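Local coordinates for protein CCMAN5 (Cellulosimicrobium cellulans, PDB 2XSG) that hydrolyses terminal alpha-mannosides as a family GH92 glycosidase and probably uncaps phosphorylated yeast glycans to expose mannose-6-phosphate, at residues 439-444 and 459-464; 448-453 and 493-498; 467-472 and 483-488. All blocks are in the same frame, centred on the assembly; numbering follows the deposited sequence.

Interaction 1: 439-444 and 459-464; sequences GQYSAD and VQRGYD
G439 follows helix 427-438, leaves helical geometry with positive phi (80°) and carries the chain past R461 of helix 455-474, the CA atoms of G439 and R461 lying 7.9 Å apart. The contact belongs to the helical catalytic domain, which in GH92 enzymes is an (alpha/alpha)6 barrel. It joins the loop 439-442 to the flank of the later helix. R461 carries most of it. R461 leaves its helix with CG turned away from its own N (chi1 177°), which carries the chain to the loop before it bends at chi3. Its CD sits over the centre of the Y441 ring, 3.6 Å from the ring centroid, which makes a CH-pi contact. CG of R461 lies nearer the phenol end, 3.9 Å from Y441 CZ. The tyrosine and arginine chains run alongside each other, pointing opposite ways. The guanidinium is turned 79° from the ring, and any cation-pi attraction to Y441 is weak at most. One guanidinium face instead rests on the peptide that links G439 to Q440. NH2 of R461 is 3.5 Å from G439 CA, and it is hydrogen-bonded to V438 O at the end of helix 427-438. The arginine thus ties its helix to the end of another. Y441 also packs on P491 of helix 478-495. NH1 of R461 lies 3.2 Å from Q440 O, at an angle too poor for a hydrogen bond.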
ATOM      1  N   GLY A 439      -5.423  -0.584 -23.537  1.00 10.02           N
ATOM      2  CA  GLY A 439      -5.212  -1.392 -24.731  1.00  9.87           C
ATOM      3  C   GLY A 439      -6.535  -1.621 -25.425  1.00 10.20           C
ATOM      4  O   GLY A 439      -7.600  -1.313 -24.873  1.00  9.67           O
ATOM      5  N   GLN A 440      -6.460  -2.158 -26.639  1.00 10.60           N
ATOM      6  CA  GLN A 440      -7.638  -2.507 -27.434  1.00 11.48           C
ATOM      7  C   GLN A 440      -7.662  -4.008 -27.680  1.00 10.73           C
ATOM      8  O   GLN A 440      -6.607  -4.627 -27.840  1.00  9.90           O
ATOM      9  CB  GLN A 440      -7.618  -1.804 -28.796  1.00 12.09           C
ATOM     10  CG  GLN A 440      -6.838  -0.501 -28.841  1.00 17.07           C
ATOM     11  CD  GLN A 440      -7.510   0.586 -28.059  1.00 23.11           C
ATOM     12  OE1 GLN A 440      -8.740   0.752 -28.133  1.00 24.21           O
ATOM     13  NE2 GLN A 440      -6.716   1.344 -27.289  1.00 24.65           N
ATOM     14  N   TYR A 441      -8.861  -4.593 -27.710  1.00  9.96           N
ATOM     15  CA  TYR A 441      -9.019  -5.948 -28.236  1.00  9.32           C
ATOM     16  C   TYR A 441      -8.491  -5.962 -29.687  1.00  9.47           C
ATOM     17  O   TYR A 441      -8.638  -4.964 -30.415  1.00  8.95           O
ATOM     18  CB  TYR A 441     -10.491  -6.370 -28.203  1.00  9.02           C
ATOM     19  CG  TYR A 441     -11.045  -6.641 -26.815  1.00  8.06           C
ATOM     20  CD1 TYR A 441     -10.537  -7.680 -26.031  1.00  7.32           C
ATOM     21  CD2 TYR A 441     -12.088  -5.872 -26.301  1.00  7.24           C
ATOM     22  CE1 TYR A 441     -11.039  -7.933 -24.749  1.00  7.48           C
ATOM     23  CE2 TYR A 441     -12.601  -6.111 -25.032  1.00  6.46           C
ATOM     24  CZ  TYR A 441     -12.077  -7.144 -24.266  1.00  6.96           C
ATOM     25  OH  TYR A 441     -12.589  -7.383 -23.030  1.00  7.04           O
ATOM     26  N   SER A 442      -7.863  -7.065 -30.098  1.00  9.09           N
ATOM     27  CA  SER A 442      -7.476  -7.235 -31.502  1.00  9.01           C
ATOM     28  C   SER A 442      -8.735  -7.406 -32.382  1.00  9.30           C
ATOM     29  O   SER A 442      -9.844  -7.601 -31.861  1.00  8.73           O
ATOM     30  CB  SER A 442      -6.578  -8.459 -31.664  1.00  8.96           C
ATOM     31  OG  SER A 442      -7.354  -9.656 -31.585  1.00 10.15           O
ATOM     32  N   ALA A 443      -8.555  -7.339 -33.706  1.00  9.12           N
ATOM     33  CA  ALA A 443      -9.638  -7.621 -34.644  1.00 10.00           C
ATOM     34  C   ALA A 443     -10.406  -8.893 -34.265  1.00  9.68           C
ATOM     35  O   ALA A 443     -11.625  -8.857 -34.076  1.00  9.11           O
ATOM     36  CB  ALA A 443      -9.095  -7.716 -36.102  1.00 10.10           C
ATOM     37  N   ASP A 444      -9.690 -10.008 -34.138  1.00 10.58           N
ATOM     38  CA  ASP A 444     -10.342 -11.291 -33.848  1.00 11.36           C
ATOM     39  C   ASP A 444     -11.067 -11.256 -32.517  1.00 10.96           C
ATOM     40  O   ASP A 444     -12.154 -11.814 -32.387  1.00 10.85           O
ATOM     41  CB  ASP A 444      -9.356 -12.458 -33.920  1.00 12.28           C
ATOM     42  CG  ASP A 444      -8.959 -12.803 -35.362  1.00 15.56           C
ATOM     43  OD1 ASP A 444      -9.740 -12.490 -36.286  1.00 17.94           O
ATOM     44  OD2 ASP A 444      -7.866 -13.385 -35.567  1.00 20.43           O
ATOM     45  N   VAL A 459     -11.702 -10.005 -18.156  1.00  4.17           N
ATOM     46  CA  VAL A 459     -12.382  -9.326 -17.044  1.00  3.77           C
ATOM     47  C   VAL A 459     -11.653  -8.045 -16.640  1.00  3.97           C
ATOM     48  O   VAL A 459     -12.280  -7.063 -16.244  1.00  3.70           O
ATOM     49  CB  VAL A 459     -12.604 -10.234 -15.774  1.00  3.56           C
ATOM     50  CG1 VAL A 459     -13.587 -11.381 -16.050  1.00  3.40           C
ATOM     51  CG2 VAL A 459     -11.293 -10.767 -15.258  1.00  3.81           C
ATOM     52  N   GLN A 460     -10.324  -8.053 -16.746  1.00  4.34           N
ATOM     53  CA  GLN A 460      -9.530  -6.882 -16.389  1.00  3.69           C
ATOM     54  C   GLN A 460      -9.766  -5.711 -17.322  1.00  3.34           C
ATOM     55  O   GLN A 460      -9.959  -4.601 -16.862  1.00  2.63           O
ATOM     56  CB  GLN A 460      -8.041  -7.233 -16.314  1.00  4.61           C
ATOM     57  CG  GLN A 460      -7.699  -7.957 -15.002  1.00  5.77           C
ATOM     58  CD  GLN A 460      -6.236  -8.284 -14.902  1.00  9.82           C
ATOM     59  OE1 GLN A 460      -5.425  -7.419 -14.612  1.00 13.93           O
ATOM     60  NE2 GLN A 460      -5.886  -9.539 -15.146  1.00 11.12           N
ATOM     61  N   ARG A 461      -9.758  -5.966 -18.633  1.00  2.99           N
ATOM     62  CA  ARG A 461     -10.057  -4.941 -19.612  1.00  3.05           C
ATOM     63  C   ARG A 461     -11.494  -4.437 -19.427  1.00  2.66           C
ATOM     64  O   ARG A 461     -11.787  -3.256 -19.653  1.00  3.31           O
ATOM     65  CB  ARG A 461      -9.837  -5.468 -21.043  1.00  2.58           C
ATOM     66  CG  ARG A 461     -10.203  -4.491 -22.160  1.00  3.25           C
ATOM     67  CD  ARG A 461      -9.453  -4.806 -23.441  1.00  2.23           C
ATOM     68  NE  ARG A 461      -8.024  -4.528 -23.281  1.00  4.28           N
ATOM     69  CZ  ARG A 461      -7.048  -5.061 -24.008  1.00  6.43           C
ATOM     70  NH1 ARG A 461      -7.319  -5.907 -24.997  1.00  9.05           N
ATOM     71  NH2 ARG A 461      -5.787  -4.743 -23.749  1.00  5.52           N
ATOM     72  N   GLY A 462     -12.382  -5.333 -19.033  1.00  2.37           N
ATOM     73  CA  GLY A 462     -13.772  -4.967 -18.807  1.00  2.45           C
ATOM     74  C   GLY A 462     -13.861  -3.869 -17.765  1.00  2.86           C
ATOM     75  O   GLY A 462     -14.516  -2.849 -17.987  1.00  2.81           O
ATOM     76  N   TYR A 463     -13.185  -4.068 -16.632  1.00  2.90           N
ATOM     77  CA  TYR A 463     -13.183  -3.063 -15.574  1.00  3.51           C
ATOM     78  C   TYR A 463     -12.445  -1.774 -16.018  1.00  3.44           C
ATOM     79  O   TYR A 463     -12.906  -0.669 -15.743  1.00  3.29           O
ATOM     80  CB  TYR A 463     -12.577  -3.641 -14.295  1.00  3.62           C
ATOM     81  CG  TYR A 463     -13.150  -3.091 -13.004  1.00  5.13           C
ATOM     82  CD1 TYR A 463     -13.625  -1.774 -12.919  1.00  4.24           C
ATOM     83  CD2 TYR A 463     -13.197  -3.877 -11.854  1.00  5.26           C
ATOM     84  CE1 TYR A 463     -14.155  -1.264 -11.734  1.00  5.19           C
ATOM     85  CE2 TYR A 463     -13.718  -3.361 -10.646  1.00  5.10           C
ATOM     86  CZ  TYR A 463     -14.191  -2.053 -10.602  1.00  5.40           C
ATOM     87  OH  TYR A 463     -14.710  -1.527  -9.429  1.00  5.59           O
ATOM     88  N   ASP A 464     -11.317  -1.922 -16.709  1.00  3.17           N
ATOM     89  CA  ASP A 464     -10.596  -0.769 -17.260  1.00  3.80           C
ATOM     90  C   ASP A 464     -11.468   0.066 -18.169  1.00  4.30           C
ATOM     91  O   ASP A 464     -11.439   1.298 -18.089  1.00  4.40           O
ATOM     92  CB  ASP A 464      -9.373  -1.215 -18.055  1.00  3.56           C
ATOM     93  CG  ASP A 464      -8.199  -1.574 -17.166  1.00  3.37           C
ATOM     94  OD1 ASP A 464      -8.162  -1.125 -15.992  1.00  4.44           O
ATOM     95  OD2 ASP A 464      -7.314  -2.298 -17.649  1.00  2.88           O
TER

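Interaction 2: 448-453 and 493-498; sequences RGYVAG and EKLTKP
Y450 meets K494 and L495 because its CG stands between the backbone N and the carbonyl carbon (chi1 59°), while L495 holds CG anti to its own carbonyl carbon (chi1 -60°). These torsions lay CD2 of L495 over one face of the tyrosine ring. L495 CD2 is 4.2 Å from the ring centroid of Y450, a CH-pi contact, and 3.8 Å from Y450 CG. The opposite face of the ring is covered toward its rim by R448 CD. The ring is therefore clasped between an arginine of its own segment and a leucine from the C-terminal part of helix 478-495. K494 runs across the tyrosine, nearly perpendicular to it, and K494 CB touches Y450 CD2 at 3.8 Å. Further out, the bent lysine chain passes the carbonyl of R448, the last residue of helix 443-448. There K494 CE lies 3.4 Å from R448 O. G449, with positive phi, turns the chain away from that helix close to the lysine. The ammonium of K494 is paired within its own segment: K494 NZ forms a salt bridge with E493 OE2 at 2.9 Å, approaching from above the carboxylate plane. R448 NH1 donates to Y450 O at 2.9 Å, in the carbonyl plane, which links the end of helix 443-448 to the loop that follows. The phenol hydroxyl of Y450 is hydrogen-bonded to A516 O. S458 of helix 455-474 touches both Y450 and L495. The arrangement is that of a loop between two helices of the GH92 catalytic domain, packed by one aromatic side chain against the C-terminal part of helix 478-495.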
ATOM      1  N   ARG A 448     -15.161 -11.781 -31.595  1.00 13.72           N
ATOM      2  CA  ARG A 448     -15.707 -12.800 -30.692  1.00 13.37           C
ATOM      3  C   ARG A 448     -16.132 -12.258 -29.319  1.00 12.75           C
ATOM      4  O   ARG A 448     -16.958 -12.871 -28.621  1.00 13.12           O
ATOM      5  CB  ARG A 448     -14.760 -14.010 -30.578  1.00 13.43           C
ATOM      6  CG  ARG A 448     -13.619 -13.840 -29.566  1.00 14.22           C
ATOM      7  CD  ARG A 448     -12.773 -15.088 -29.472  1.00 13.91           C
ATOM      8  NE  ARG A 448     -11.785 -15.185 -30.545  1.00 15.31           N
ATOM      9  CZ  ARG A 448     -10.536 -14.749 -30.446  1.00 14.60           C
ATOM     10  NH1 ARG A 448     -10.121 -14.165 -29.322  1.00 13.51           N
ATOM     11  NH2 ARG A 448      -9.706 -14.889 -31.468  1.00 13.68           N
ATOM     12  N   GLY A 449     -15.569 -11.113 -28.932  1.00 12.29           N
ATOM     13  CA  GLY A 449     -15.925 -10.455 -27.675  1.00 11.12           C
ATOM     14  C   GLY A 449     -15.088 -10.793 -26.450  1.00 10.89           C
ATOM     15  O   GLY A 449     -15.483 -10.452 -25.327  1.00 10.56           O
ATOM     16  N   TYR A 450     -13.928 -11.422 -26.652  1.00 10.23           N
ATOM     17  CA  TYR A 450     -13.055 -11.836 -25.536  1.00 11.01           C
ATOM     18  C   TYR A 450     -11.672 -12.321 -25.999  1.00 10.82           C
ATOM     19  O   TYR A 450     -11.487 -12.719 -27.154  1.00 11.13           O
ATOM     20  CB  TYR A 450     -13.722 -12.930 -24.687  1.00 10.97           C
ATOM     21  CG  TYR A 450     -14.066 -14.164 -25.493  1.00 12.82           C
ATOM     22  CD1 TYR A 450     -13.158 -15.218 -25.622  1.00 13.41           C
ATOM     23  CD2 TYR A 450     -15.292 -14.261 -26.157  1.00 12.21           C
ATOM     24  CE1 TYR A 450     -13.469 -16.347 -26.377  1.00 12.68           C
ATOM     25  CE2 TYR A 450     -15.613 -15.389 -26.911  1.00 13.06           C
ATOM     26  CZ  TYR A 450     -14.701 -16.418 -27.024  1.00 12.89           C
ATOM     27  OH  TYR A 450     -15.032 -17.526 -27.779  1.00 11.83           O
ATOM     28  N   VAL A 451     -10.709 -12.304 -25.086  1.00 10.99           N
ATOM     29  CA  VAL A 451      -9.371 -12.828 -25.371  1.00 10.44           C
ATOM     30  C   VAL A 451      -9.398 -14.353 -25.208  1.00 10.92           C
ATOM     31  O   VAL A 451      -9.722 -14.859 -24.131  1.00 10.51           O
ATOM     32  CB  VAL A 451      -8.310 -12.191 -24.440  1.00 10.88           C
ATOM     33  CG1 VAL A 451      -6.895 -12.637 -24.838  1.00 10.08           C
ATOM     34  CG2 VAL A 451      -8.427 -10.657 -24.464  1.00  9.94           C
ATOM     35  N   ALA A 452      -9.074 -15.070 -26.290  1.00 10.92           N
ATOM     36  CA  ALA A 452      -9.106 -16.538 -26.323  1.00 11.06           C
ATOM     37  C   ALA A 452      -8.232 -17.176 -25.245  1.00 11.13           C
ATOM     38  O   ALA A 452      -7.047 -16.862 -25.142  1.00 11.12           O
ATOM     39  CB  ALA A 452      -8.680 -17.048 -27.715  1.00 10.83           C
ATOM     40  N   GLY A 453      -8.809 -18.079 -24.455  1.00 11.26           N
ATOM     41  CA  GLY A 453      -8.053 -18.775 -23.399  1.00 10.92           C
ATOM     42  C   GLY A 453      -7.491 -17.909 -22.269  1.00 10.80           C
ATOM     43  O   GLY A 453      -6.686 -18.380 -21.457  1.00 10.88           O
ATOM     44  N   GLU A 493     -20.890 -11.332 -20.272  1.00 10.08           N
ATOM     45  CA  GLU A 493     -21.811 -12.025 -21.171  1.00 11.10           C
ATOM     46  C   GLU A 493     -21.166 -13.230 -21.840  1.00 10.80           C
ATOM     47  O   GLU A 493     -21.779 -14.291 -21.925  1.00 10.80           O
ATOM     48  CB  GLU A 493     -22.328 -11.056 -22.232  1.00 12.06           C
ATOM     49  CG  GLU A 493     -23.370 -11.620 -23.183  1.00 15.52           C
ATOM     50  CD  GLU A 493     -23.304 -10.938 -24.539  1.00 20.46           C
ATOM     51  OE1 GLU A 493     -22.785  -9.796 -24.607  1.00 20.99           O
ATOM     52  OE2 GLU A 493     -23.757 -11.550 -25.535  1.00 22.90           O
ATOM     53  N   LYS A 494     -19.920 -13.069 -22.281  1.00 10.21           N
ATOM     54  CA  LYS A 494     -19.265 -14.050 -23.141  1.00 10.38           C
ATOM     55  C   LYS A 494     -18.431 -15.111 -22.411  1.00  9.75           C
ATOM     56  O   LYS A 494     -18.157 -16.168 -22.983  1.00  9.01           O
ATOM     57  CB  LYS A 494     -18.384 -13.344 -24.194  1.00 10.68           C
ATOM     58  CG  LYS A 494     -19.113 -12.347 -25.099  1.00 13.60           C
ATOM     59  CD  LYS A 494     -19.635 -13.039 -26.358  1.00 18.03           C
ATOM     60  CE  LYS A 494     -20.033 -12.027 -27.430  1.00 19.10           C
ATOM     61  NZ  LYS A 494     -21.409 -11.488 -27.234  1.00 20.00           N
ATOM     62  N   LEU A 495     -18.006 -14.829 -21.175  1.00  8.87           N
ATOM     63  CA  LEU A 495     -17.174 -15.796 -20.442  1.00  8.08           C
ATOM     64  C   LEU A 495     -17.834 -16.484 -19.245  1.00  8.23           C
ATOM     65  O   LEU A 495     -17.208 -17.323 -18.606  1.00  8.02           O
ATOM     66  CB  LEU A 495     -15.817 -15.180 -20.041  1.00  7.09           C
ATOM     67  CG  LEU A 495     -14.925 -14.699 -21.184  1.00  6.58           C
ATOM     68  CD1 LEU A 495     -13.623 -14.145 -20.631  1.00  5.98           C
ATOM     69  CD2 LEU A 495     -14.651 -15.827 -22.157  1.00  6.21           C
ATOM     70  N   THR A 496     -19.080 -16.137 -18.926  1.00  9.03           N
ATOM     71  CA  THR A 496     -19.769 -16.811 -17.817  1.00  9.94           C
ATOM     72  C   THR A 496     -20.430 -18.056 -18.386  1.00  9.86           C
ATOM     73  O   THR A 496     -21.475 -17.977 -19.018  1.00 10.31           O
ATOM     74  CB  THR A 496     -20.831 -15.917 -17.129  1.00 10.19           C
ATOM     75  OG1 THR A 496     -20.261 -14.660 -16.751  1.00 11.02           O
ATOM     76  CG2 THR A 496     -21.410 -16.604 -15.893  1.00 10.19           C
ATOM     77  N   LYS A 497     -19.807 -19.205 -18.173  1.00 10.29           N
ATOM     78  CA  LYS A 497     -20.303 -20.469 -18.713  1.00 10.32           C
ATOM     79  C   LYS A 497     -21.468 -21.009 -17.910  1.00 10.22           C
ATOM     80  O   LYS A 497     -21.309 -21.312 -16.722  1.00 10.55           O
ATOM     81  CB  LYS A 497     -19.187 -21.510 -18.733  1.00 10.90           C
ATOM     82  CG  LYS A 497     -19.656 -22.877 -19.215  1.00 11.88           C
ATOM     83  CD  LYS A 497     -18.596 -23.921 -18.997  1.00 13.37           C
ATOM     84  CE  LYS A 497     -19.045 -25.239 -19.607  1.00 15.78           C
ATOM     85  NZ  LYS A 497     -18.044 -26.287 -19.349  1.00 16.49           N
ATOM     86  N   PRO A 498     -22.643 -21.167 -18.552  1.00  9.88           N
ATOM     87  CA  PRO A 498     -23.799 -21.686 -17.804  1.00  9.82           C
ATOM     88  C   PRO A 498     -23.535 -23.079 -17.268  1.00  9.68           C
ATOM     89  O   PRO A 498     -22.870 -23.871 -17.924  1.00 10.37           O
ATOM     90  CB  PRO A 498     -24.904 -21.755 -18.863  1.00  9.64           C
ATOM     91  CG  PRO A 498     -24.495 -20.738 -19.884  1.00 10.09           C
ATOM     92  CD  PRO A 498     -22.995 -20.828 -19.940  1.00  8.81           C
TER

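Interaction 3: 467-472 and 483-488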
ATOM      1  N   GLY A 467     -14.048   2.068 -16.407  1.00  6.11           N
ATOM      2  CA  GLY A 467     -13.414   3.277 -15.859  1.00  5.67           C
ATOM      3  C   GLY A 467     -13.152   4.348 -16.908  1.00  5.80           C
ATOM      4  O   GLY A 467     -13.448   5.524 -16.706  1.00  5.14           O
ATOM      5  N   LEU A 468     -12.594   3.934 -18.035  1.00  5.60           N
ATOM      6  CA  LEU A 468     -12.392   4.832 -19.157  1.00  6.17           C
ATOM      7  C   LEU A 468     -13.715   5.460 -19.612  1.00  5.83           C
ATOM      8  O   LEU A 468     -13.762   6.659 -19.965  1.00  5.22           O
ATOM      9  CB  LEU A 468     -11.755   4.063 -20.291  1.00  5.68           C
ATOM     10  CG  LEU A 468     -10.558   4.563 -21.071  1.00  8.29           C
ATOM     11  CD1 LEU A 468      -9.514   5.277 -20.232  1.00  5.86           C
ATOM     12  CD2 LEU A 468      -9.960   3.327 -21.772  1.00  8.26           C
ATOM     13  N   SER A 469     -14.786   4.671 -19.580  1.00  5.36           N
ATOM     14  CA  SER A 469     -16.097   5.174 -20.008  1.00  5.97           C
ATOM     15  C   SER A 469     -16.557   6.379 -19.171  1.00  6.36           C
ATOM     16  O   SER A 469     -17.101   7.342 -19.708  1.00  6.98           O
ATOM     17  CB  SER A 469     -17.147   4.053 -20.007  1.00  5.40           C
ATOM     18  OG  SER A 469     -17.733   3.901 -18.737  1.00  4.47           O
ATOM     19  N   VAL A 470     -16.334   6.316 -17.857  1.00  6.56           N
ATOM     20  CA  VAL A 470     -16.635   7.425 -16.940  1.00  6.48           C
ATOM     21  C   VAL A 470     -15.808   8.665 -17.308  1.00  6.75           C
ATOM     22  O   VAL A 470     -16.340   9.778 -17.415  1.00  6.91           O
ATOM     23  CB  VAL A 470     -16.401   6.995 -15.471  1.00  6.55           C
ATOM     24  CG1 VAL A 470     -16.515   8.173 -14.506  1.00  6.93           C
ATOM     25  CG2 VAL A 470     -17.378   5.877 -15.068  1.00  6.33           C
ATOM     26  N   ILE A 471     -14.507   8.470 -17.534  1.00  6.59           N
ATOM     27  CA  ILE A 471     -13.630   9.562 -17.981  1.00  6.17           C
ATOM     28  C   ILE A 471     -14.047  10.113 -19.354  1.00  6.52           C
ATOM     29  O   ILE A 471     -13.994  11.334 -19.594  1.00  5.52           O
ATOM     30  CB  ILE A 471     -12.141   9.127 -18.020  1.00  6.03           C
ATOM     31  CG1 ILE A 471     -11.713   8.517 -16.672  1.00  6.78           C
ATOM     32  CG2 ILE A 471     -11.239  10.306 -18.409  1.00  6.73           C
ATOM     33  CD1 ILE A 471     -10.359   7.729 -16.709  1.00  6.48           C
ATOM     34  N   ALA A 472     -14.457   9.228 -20.254  1.00  6.42           N
ATOM     35  CA  ALA A 472     -14.884   9.681 -21.593  1.00  8.07           C
ATOM     36  C   ALA A 472     -16.092  10.638 -21.525  1.00  8.47           C
ATOM     37  O   ALA A 472     -16.093  11.695 -22.174  1.00  9.44           O
ATOM     38  CB  ALA A 472     -15.165   8.478 -22.521  1.00  7.57           C
ATOM     39  N   THR A 483     -19.392   3.079 -26.603  1.00 13.55           N
ATOM     40  CA  THR A 483     -18.625   1.963 -27.144  1.00 12.95           C
ATOM     41  C   THR A 483     -17.887   1.261 -26.015  1.00 12.65           C
ATOM     42  O   THR A 483     -17.903   0.035 -25.931  1.00 12.25           O
ATOM     43  CB  THR A 483     -17.631   2.415 -28.238  1.00 13.07           C
ATOM     44  OG1 THR A 483     -18.347   3.099 -29.274  1.00 12.45           O
ATOM     45  CG2 THR A 483     -16.924   1.202 -28.865  1.00 13.70           C
ATOM     46  N   LEU A 484     -17.264   2.050 -25.138  1.00 12.28           N
ATOM     47  CA  LEU A 484     -16.546   1.506 -23.975  1.00 11.73           C
ATOM     48  C   LEU A 484     -17.455   0.680 -23.052  1.00 11.41           C
ATOM     49  O   LEU A 484     -17.116  -0.448 -22.687  1.00 10.97           O
ATOM     50  CB  LEU A 484     -15.796   2.625 -23.221  1.00 11.62           C
ATOM     51  CG  LEU A 484     -14.494   3.050 -23.920  1.00 11.35           C
ATOM     52  CD1 LEU A 484     -14.036   4.425 -23.492  1.00 10.08           C
ATOM     53  CD2 LEU A 484     -13.395   1.980 -23.707  1.00  9.74           C
ATOM     54  N   ARG A 485     -18.618   1.228 -22.705  1.00 11.08           N
ATOM     55  CA  ARG A 485     -19.601   0.503 -21.892  1.00 11.05           C
ATOM     56  C   ARG A 485     -20.084  -0.795 -22.551  1.00 10.97           C
ATOM     57  O   ARG A 485     -20.259  -1.812 -21.874  1.00 11.15           O
ATOM     58  CB  ARG A 485     -20.795   1.401 -21.595  1.00 11.49           C
ATOM     59  CG  ARG A 485     -20.525   2.450 -20.538  1.00 10.94           C
ATOM     60  CD  ARG A 485     -21.833   2.998 -20.052  1.00 10.42           C
ATOM     61  NE  ARG A 485     -22.458   3.804 -21.085  1.00 11.99           N
ATOM     62  CZ  ARG A 485     -22.217   5.093 -21.250  1.00 12.97           C
ATOM     63  NH1 ARG A 485     -21.357   5.716 -20.449  1.00 14.10           N
ATOM     64  NH2 ARG A 485     -22.816   5.758 -22.226  1.00 12.95           N
ATOM     65  N   GLU A 486     -20.284  -0.753 -23.868  1.00 10.70           N
ATOM     66  CA  GLU A 486     -20.621  -1.943 -24.636  1.00 10.61           C
ATOM     67  C   GLU A 486     -19.517  -2.999 -24.480  1.00  9.86           C
ATOM     68  O   GLU A 486     -19.790  -4.124 -24.077  1.00  9.37           O
ATOM     69  CB  GLU A 486     -20.852  -1.609 -26.122  1.00 10.95           C
ATOM     70  CG  GLU A 486     -20.918  -2.846 -27.074  1.00 12.80           C
ATOM     71  CD  GLU A 486     -22.075  -3.819 -26.777  1.00 16.31           C
ATOM     72  OE1 GLU A 486     -23.104  -3.413 -26.199  1.00 16.55           O
ATOM     73  OE2 GLU A 486     -21.965  -5.007 -27.156  1.00 19.20           O
ATOM     74  N   GLN A 487     -18.275  -2.620 -24.782  1.00  9.17           N
ATOM     75  CA  GLN A 487     -17.150  -3.553 -24.634  1.00  8.60           C
ATOM     76  C   GLN A 487     -16.964  -4.078 -23.213  1.00  7.59           C
ATOM     77  O   GLN A 487     -16.642  -5.251 -23.016  1.00  7.41           O
ATOM     78  CB  GLN A 487     -15.866  -2.956 -25.207  1.00  8.42           C
ATOM     79  CG  GLN A 487     -15.946  -2.838 -26.719  1.00  8.18           C
ATOM     80  CD  GLN A 487     -14.617  -2.554 -27.372  1.00  9.83           C
ATOM     81  OE1 GLN A 487     -13.550  -2.857 -26.819  1.00  9.31           O
ATOM     82  NE2 GLN A 487     -14.668  -1.964 -28.563  1.00  7.55           N
ATOM     83  N   ALA A 488     -17.223  -3.220 -22.231  1.00  7.06           N
ATOM     84  CA  ALA A 488     -17.123  -3.594 -20.816  1.00  6.52           C
ATOM     85  C   ALA A 488     -18.159  -4.631 -20.387  1.00  6.45           C
ATOM     86  O   ALA A 488     -17.959  -5.312 -19.398  1.00  6.02           O
ATOM     87  CB  ALA A 488     -17.219  -2.364 -19.921  1.00  6.51           C
TER
HETATM   88  O   HOH W   1     -20.106   5.121 -18.098  1.00 12.57           O
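L484 points from helix 478-495 into the groove beside S469 of helix 455-474. Its CB meets the CB of S469 at 3.8 Å, where the two backbones come nearest. CG of L484 stands anti to the carbonyl carbon (chi1 -77°), and the two methyls divide the partners. CD1 reaches the other helix and lies 3.9 Å from L468 CB. The same methyl is 4.3 Å from A472 CB, one turn further along. It also rests near the backbone, 4.0 Å from S469 N. CD2 goes to the tip of L468, with L484 CD2 and L468 CD2 4.2 Å apart. Y431 of helix 427-438 touches both L484 and A472, while L468 packs on Q435 and V438 of that helix. The apolar patch is thus shared by three helices.

S469 also meets R485. OG of S469 lies 3.6 Å from R485 CG, with the aliphatic part of the arginine alongside the serine. The polar link between the two side chains is made by a water. It donates to S469 OG and accepts from R485 NH1, each at 2.7 Å, and sits at the edge of the guanidinium, in its plane. S469 OG also bonds to Y466 O one turn back. R485 NH1 forms a salt bridge with D473, which ties the arginine directly to helix 455-474.

The segment axes approach to 8.6 Å at 167°. Helices 455-474 and 478-495 follow each other in the chain and form an antiparallel helical hairpin, consistent with the (alpha/alpha)6 barrel of a GH92 catalytic domain.

All three contacts lie in the catalytic domain, well away from the chain's centre. Helix 455-474 serves interactions 1 and 3, and helix 478-495 serves interactions 2 and 3. Interaction 3 joins these helices to each other. It is buried and mainly aliphatic, with a hydrated polar margin. Interaction 2 is also buried, but there a loop aromatic meets the C-terminal part of a helix. Interaction 1 is only partly buried and rests on an arginine lying over a ring and a peptide. Y441 links the sites: its CE1 is 3.8 Å from V451 CG2 of interaction 2, and its CD2 is 3.4 Å from Q487 OE1 of interaction 3. Interactions 2 and 3 do not touch.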